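Local coordinates for transcriptional regulator, AraC family (Pseudomonas putida, PDB 3GRA), which probably acts as a sequence-specific DNA-binding transcription factor, of which this piece is the DJ-1/PfpI-like domain without the AraC-type DNA-binding part, at residues 26-39 / 175-188. Numbering follows the deposited sequence.
Sequences DVLVTANLLRADSF and LYGDGLAEGVEEIL
A31 and V184 mark the crossing of helix 26-34 and helix 178-188. The helix axes approach to 9.2 Å, with an angle of 111° between the chain directions. The loop after the first helix then runs past Y176, at the end of helix 161-176.

Two knobs-into-holes contacts fill the crossing. V184 enters a hole formed by V27, T30, A31 and L34; its CG2 lies 3.8 Å from A31 CA. L34 sits among L180, G183, V184 and I187, and L34 CD1 comes within 3.7 Å of G183 C. L34 and I187 meet tip to tip. V27 CG2 touches L188 CD2 at 3.7 Å; the V27 side chain also packs on M168 and V172 of helix 161-176.

Beyond the helix end, R35 keeps its CG anti to the backbone N (chi1 -177°) and stays extended to NE. The extended chain lays one guanidinium face against Y176, with Y176 CE2 3.4 Å above the guanidinium plane, over its centre; the two planes are 36° apart. R35 NH1 donates to S38 OG (2.9 Å), and S38 OG donates to R35 O, which ties S38 to both the backbone and the side chain of R35. N32 OD1 accepts from S38 N and F39 N, the latter in the carbonyl plane on a lone pair. The Y176 edge points at the F39 face in a T-shaped stack, centroids 5.7 Å apart.

The contact joins helix 178-188, the last of this piece, and the end of helix 161-176 to helix 18-34 and the loop into strand 39-45. Apolar packing carries the crossing; polar bonds within 26-39 fix the loop bearing R35, S38 and F39.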
loop_
_atom_site.group_PDB
_atom_site.type_symbol
_atom_site.label_atom_id
_atom_site.label_comp_id
_atom_site.label_asym_id
_atom_site.label_seq_id
_atom_site.Cartn_x
_atom_site.Cartn_y
_atom_site.Cartn_z
ATOM N N ASP A 26 -1.943 4.288 6.844
ATOM C CA ASP A 26 -3.162 5.067 6.830
ATOM C C ASP A 26 -3.569 5.326 8.291
ATOM O O ASP A 26 -3.806 6.470 8.688
ATOM C CB ASP A 26 -4.255 4.295 6.099
ATOM C CG ASP A 26 -5.110 5.185 5.222
ATOM O OD1 ASP A 26 -4.928 6.424 5.271
ATOM O OD2 ASP A 26 -5.963 4.646 4.484
ATOM N N VAL A 27 -3.619 4.258 9.083
ATOM C CA VAL A 27 -3.975 4.353 10.490
ATOM C C VAL A 27 -3.128 5.377 11.244
ATOM O O VAL A 27 -3.656 6.190 11.993
ATOM C CB VAL A 27 -3.819 2.986 11.205
ATOM C CG1 VAL A 27 -4.122 3.135 12.686
ATOM C CG2 VAL A 27 -4.740 1.953 10.566
ATOM N N LEU A 28 -1.812 5.329 11.048
ATOM C CA LEU A 28 -0.914 6.250 11.730
ATOM C C LEU A 28 -1.023 7.685 11.199
ATOM O O LEU A 28 -0.845 8.643 11.947
ATOM C CB LEU A 28 0.530 5.747 11.619
ATOM C CG LEU A 28 0.768 4.303 12.086
ATOM C CD1 LEU A 28 2.228 3.949 11.884
ATOM C CD2 LEU A 28 0.367 4.134 13.550
ATOM N N VAL A 29 -1.307 7.842 9.911
ATOM C CA VAL A 29 -1.445 9.182 9.363
ATOM C C VAL A 29 -2.797 9.748 9.820
ATOM O O VAL A 29 -2.868 10.858 10.354
ATOM C CB VAL A 29 -1.365 9.175 7.817
ATOM C CG1 VAL A 29 -1.668 10.558 7.267
ATOM C CG2 VAL A 29 0.032 8.742 7.371
ATOM N N THR A 30 -3.857 8.966 9.631
ATOM C CA THR A 30 -5.194 9.385 10.029
ATOM C C THR A 30 -5.209 9.754 11.514
ATOM O O THR A 30 -5.903 10.683 11.924
ATOM C CB THR A 30 -6.219 8.268 9.766
ATOM O OG1 THR A 30 -6.203 7.937 8.374
ATOM C CG2 THR A 30 -7.628 8.712 10.157
ATOM N N ALA A 31 -4.432 9.029 12.313
ATOM C CA ALA A 31 -4.364 9.307 13.736
ATOM C C ALA A 31 -3.875 10.735 13.907
ATOM O O ALA A 31 -4.418 11.490 14.710
ATOM C CB ALA A 31 -3.413 8.340 14.433
ATOM N N ASN A 32 -2.846 11.093 13.145
ATOM C CA ASN A 32 -2.273 12.436 13.191
ATOM C C ASN A 32 -3.275 13.485 12.724
ATOM O O ASN A 32 -3.269 14.619 13.204
ATOM C CB ASN A 32 -1.028 12.525 12.299
ATOM C CG ASN A 32 0.169 11.828 12.897
ATOM O OD1 ASN A 32 0.363 11.836 14.113
ATOM N ND2 ASN A 32 0.992 11.239 12.045
ATOM N N LEU A 33 -4.124 13.096 11.780
ATOM C CA LEU A 33 -5.132 13.989 11.226
ATOM C C LEU A 33 -6.058 14.520 12.325
ATOM O O LEU A 33 -6.505 15.665 12.270
ATOM C CB LEU A 33 -5.964 13.245 10.177
ATOM C CG LEU A 33 -6.521 14.075 9.020
ATOM C CD1 LEU A 33 -5.489 14.106 7.901
ATOM C CD2 LEU A 33 -7.820 13.481 8.507
ATOM N N LEU A 34 -6.331 13.676 13.318
ATOM C CA LEU A 34 -7.212 14.021 14.431
ATOM C C LEU A 34 -6.438 14.474 15.667
ATOM O O LEU A 34 -6.958 15.226 16.492
ATOM C CB LEU A 34 -8.082 12.816 14.788
ATOM C CG LEU A 34 -8.885 12.203 13.642
ATOM C CD1 LEU A 34 -9.571 10.934 14.114
ATOM C CD2 LEU A 34 -9.899 13.213 13.133
ATOM N N ARG A 35 -5.203 13.998 15.797
ATOM C CA ARG A 35 -4.341 14.361 16.919
ATOM C C ARG A 35 -2.932 14.584 16.383
ATOM O O ARG A 35 -2.230 13.630 16.054
ATOM C CB ARG A 35 -4.319 13.249 17.957
ATOM C CG ARG A 35 -3.495 13.564 19.192
ATOM C CD ARG A 35 -3.369 12.325 20.067
ATOM N NE ARG A 35 -2.617 12.554 21.295
ATOM C CZ ARG A 35 -1.333 12.893 21.343
ATOM N NH1 ARG A 35 -0.643 13.049 20.222
ATOM N NH2 ARG A 35 -0.733 13.068 22.515
ATOM N N ALA A 36 -2.530 15.848 16.301
ATOM C CA ALA A 36 -1.221 16.230 15.780
ATOM C C ALA A 36 -0.024 15.518 16.403
ATOM O O ALA A 36 -0.012 15.216 17.594
ATOM C CB ALA A 36 -1.041 17.741 15.899
ATOM N N ASP A 37 0.982 15.283 15.561
ATOM C CA ASP A 37 2.230 14.614 15.918
ATOM C C ASP A 37 2.111 13.457 16.907
ATOM O O ASP A 37 2.866 13.367 17.877
ATOM C CB ASP A 37 3.264 15.630 16.426
ATOM C CG ASP A 37 2.787 16.394 17.637
ATOM O OD1 ASP A 37 2.402 15.748 18.635
ATOM O OD2 ASP A 37 2.802 17.643 17.585
ATOM N N SER A 38 1.162 12.566 16.655
ATOM C CA SER A 38 1.001 11.404 17.516
ATOM C C SER A 38 2.052 10.382 17.085
ATOM O O SER A 38 2.603 9.659 17.906
ATOM C CB SER A 38 -0.398 10.810 17.358
ATOM O OG SER A 38 -1.392 11.756 17.701
ATOM N N PHE A 39 2.343 10.360 15.786
ATOM C CA PHE A 39 3.315 9.420 15.218
ATOM C C PHE A 39 4.262 10.034 14.180
ATOM O O PHE A 39 3.876 10.913 13.413
ATOM C CB PHE A 39 2.587 8.267 14.512
ATOM C CG PHE A 39 1.694 7.458 15.402
ATOM C CD1 PHE A 39 2.224 6.525 16.276
ATOM C CD2 PHE A 39 0.314 7.605 15.338
ATOM C CE1 PHE A 39 1.399 5.748 17.070
ATOM C CE2 PHE A 39 -0.519 6.831 16.131
ATOM C CZ PHE A 39 0.023 5.899 16.997
ATOM N N LEU A 175 -1.938 3.679 23.063
ATOM C CA LEU A 175 -1.179 4.896 23.296
ATOM C C LEU A 175 -2.022 6.144 23.556
ATOM O O LEU A 175 -1.726 6.916 24.462
ATOM C CB LEU A 175 -0.255 5.166 22.103
ATOM C CG LEU A 175 0.776 4.092 21.748
ATOM C CD1 LEU A 175 1.427 4.420 20.414
ATOM C CD2 LEU A 175 1.806 3.998 22.851
ATOM N N TYR A 176 -3.073 6.344 22.770
ATOM C CA TYR A 176 -3.881 7.539 22.940
ATOM C C TYR A 176 -5.352 7.321 23.306
ATOM O O TYR A 176 -6.146 8.265 23.327
ATOM C CB TYR A 176 -3.724 8.408 21.687
ATOM C CG TYR A 176 -2.255 8.686 21.394
ATOM C CD1 TYR A 176 -1.588 8.047 20.346
ATOM C CD2 TYR A 176 -1.509 9.521 22.229
ATOM C CE1 TYR A 176 -0.217 8.226 20.144
ATOM C CE2 TYR A 176 -0.143 9.707 22.039
ATOM C CZ TYR A 176 0.500 9.055 20.997
ATOM O OH TYR A 176 1.861 9.210 20.840
ATOM N N GLY A 177 -5.705 6.071 23.605
ATOM C CA GLY A 177 -7.063 5.760 24.012
ATOM C C GLY A 177 -8.031 5.269 22.956
ATOM O O GLY A 177 -7.826 5.471 21.762
ATOM N N ASP A 178 -9.100 4.625 23.416
ATOM C CA ASP A 178 -10.131 4.091 22.539
ATOM C C ASP A 178 -10.733 5.232 21.726
ATOM O O ASP A 178 -11.159 5.047 20.585
ATOM C CB ASP A 178 -11.229 3.412 23.369
ATOM C CG ASP A 178 -10.673 2.420 24.385
ATOM O OD1 ASP A 178 -10.059 1.414 23.968
ATOM O OD2 ASP A 178 -10.852 2.649 25.605
ATOM N N GLY A 179 -10.759 6.416 22.329
ATOM C CA GLY A 179 -11.313 7.581 21.664
ATOM C C GLY A 179 -10.694 7.877 20.313
ATOM O O GLY A 179 -11.413 8.033 19.322
ATOM N N LEU A 180 -9.367 7.956 20.260
ATOM C CA LEU A 180 -8.676 8.244 19.003
ATOM C C LEU A 180 -8.848 7.102 18.005
ATOM O O LEU A 180 -9.213 7.325 16.855
ATOM C CB LEU A 180 -7.186 8.483 19.262
ATOM C CG LEU A 180 -6.418 9.194 18.147
ATOM C CD1 LEU A 180 -7.005 10.579 17.937
ATOM C CD2 LEU A 180 -4.951 9.297 18.513
ATOM N N ALA A 181 -8.598 5.877 18.459
ATOM C CA ALA A 181 -8.714 4.700 17.598
ATOM C C ALA A 181 -10.103 4.574 16.991
ATOM O O ALA A 181 -10.248 4.284 15.803
ATOM C CB ALA A 181 -8.374 3.441 18.381
ATOM N N GLU A 182 -11.124 4.789 17.813
ATOM C CA GLU A 182 -12.498 4.702 17.348
ATOM C C GLU A 182 -12.731 5.778 16.293
ATOM O O GLU A 182 -13.430 5.552 15.308
ATOM C CB GLU A 182 -13.471 4.896 18.516
ATOM C CG GLU A 182 -14.927 4.635 18.157
ATOM C CD GLU A 182 -15.910 5.153 19.206
ATOM O OE1 GLU A 182 -17.116 4.843 19.086
ATOM O OE2 GLU A 182 -15.482 5.873 20.137
ATOM N N GLY A 183 -12.136 6.948 16.503
ATOM C CA GLY A 183 -12.296 8.040 15.556
ATOM C C GLY A 183 -11.576 7.770 14.248
ATOM O O GLY A 183 -12.064 8.121 13.172
ATOM N N VAL A 184 -10.402 7.149 14.351
ATOM C CA VAL A 184 -9.588 6.804 13.190
ATOM C C VAL A 184 -10.352 5.813 12.326
ATOM O O VAL A 184 -10.427 5.955 11.102
ATOM C CB VAL A 184 -8.259 6.140 13.616
ATOM C CG1 VAL A 184 -7.518 5.628 12.399
ATOM C CG2 VAL A 184 -7.402 7.135 14.393
ATOM N N GLU A 185 -10.916 4.808 12.988
ATOM C CA GLU A 185 -11.682 3.762 12.325
ATOM C C GLU A 185 -12.877 4.314 11.544
ATOM O O GLU A 185 -13.176 3.842 10.446
ATOM C CB GLU A 185 -12.149 2.745 13.370
ATOM C CG GLU A 185 -13.015 1.622 12.831
ATOM C CD GLU A 185 -13.268 0.545 13.875
ATOM O OE1 GLU A 185 -14.075 -0.373 13.612
ATOM O OE2 GLU A 185 -12.652 0.618 14.960
ATOM N N GLU A 186 -13.550 5.316 12.102
ATOM C CA GLU A 186 -14.707 5.915 11.439
ATOM C C GLU A 186 -14.335 6.464 10.063
ATOM O O GLU A 186 -15.059 6.277 9.084
ATOM C CB GLU A 186 -15.289 7.043 12.301
ATOM C CG GLU A 186 -15.808 6.592 13.661
ATOM C CD GLU A 186 -16.838 5.482 13.555
ATOM O OE1 GLU A 186 -17.892 5.699 12.917
ATOM O OE2 GLU A 186 -16.595 4.387 14.111
ATOM N N ILE A 187 -13.201 7.147 10.001
ATOM C CA ILE A 187 -12.723 7.728 8.754
ATOM C C ILE A 187 -12.365 6.633 7.746
ATOM O O ILE A 187 -12.977 6.535 6.681
ATOM C CB ILE A 187 -11.487 8.612 9.014
ATOM C CG1 ILE A 187 -11.818 9.651 10.092
ATOM C CG2 ILE A 187 -11.046 9.278 7.723
ATOM C CD1 ILE A 187 -10.657 10.547 10.481
ATOM N N LEU A 188 -11.379 5.812 8.091
ATOM C CA LEU A 188 -10.941 4.725 7.222
ATOM C C LEU A 188 -12.106 3.840 6.805
ATOM O O LEU A 188 -12.413 3.715 5.615
ATOM C CB LEU A 188 -9.884 3.875 7.934
ATOM C CG LEU A 188 -8.425 4.344 7.904
ATOM C CD1 LEU A 188 -8.328 5.837 8.146
ATOM C CD2 LEU A 188 -7.648 3.578 8.948
#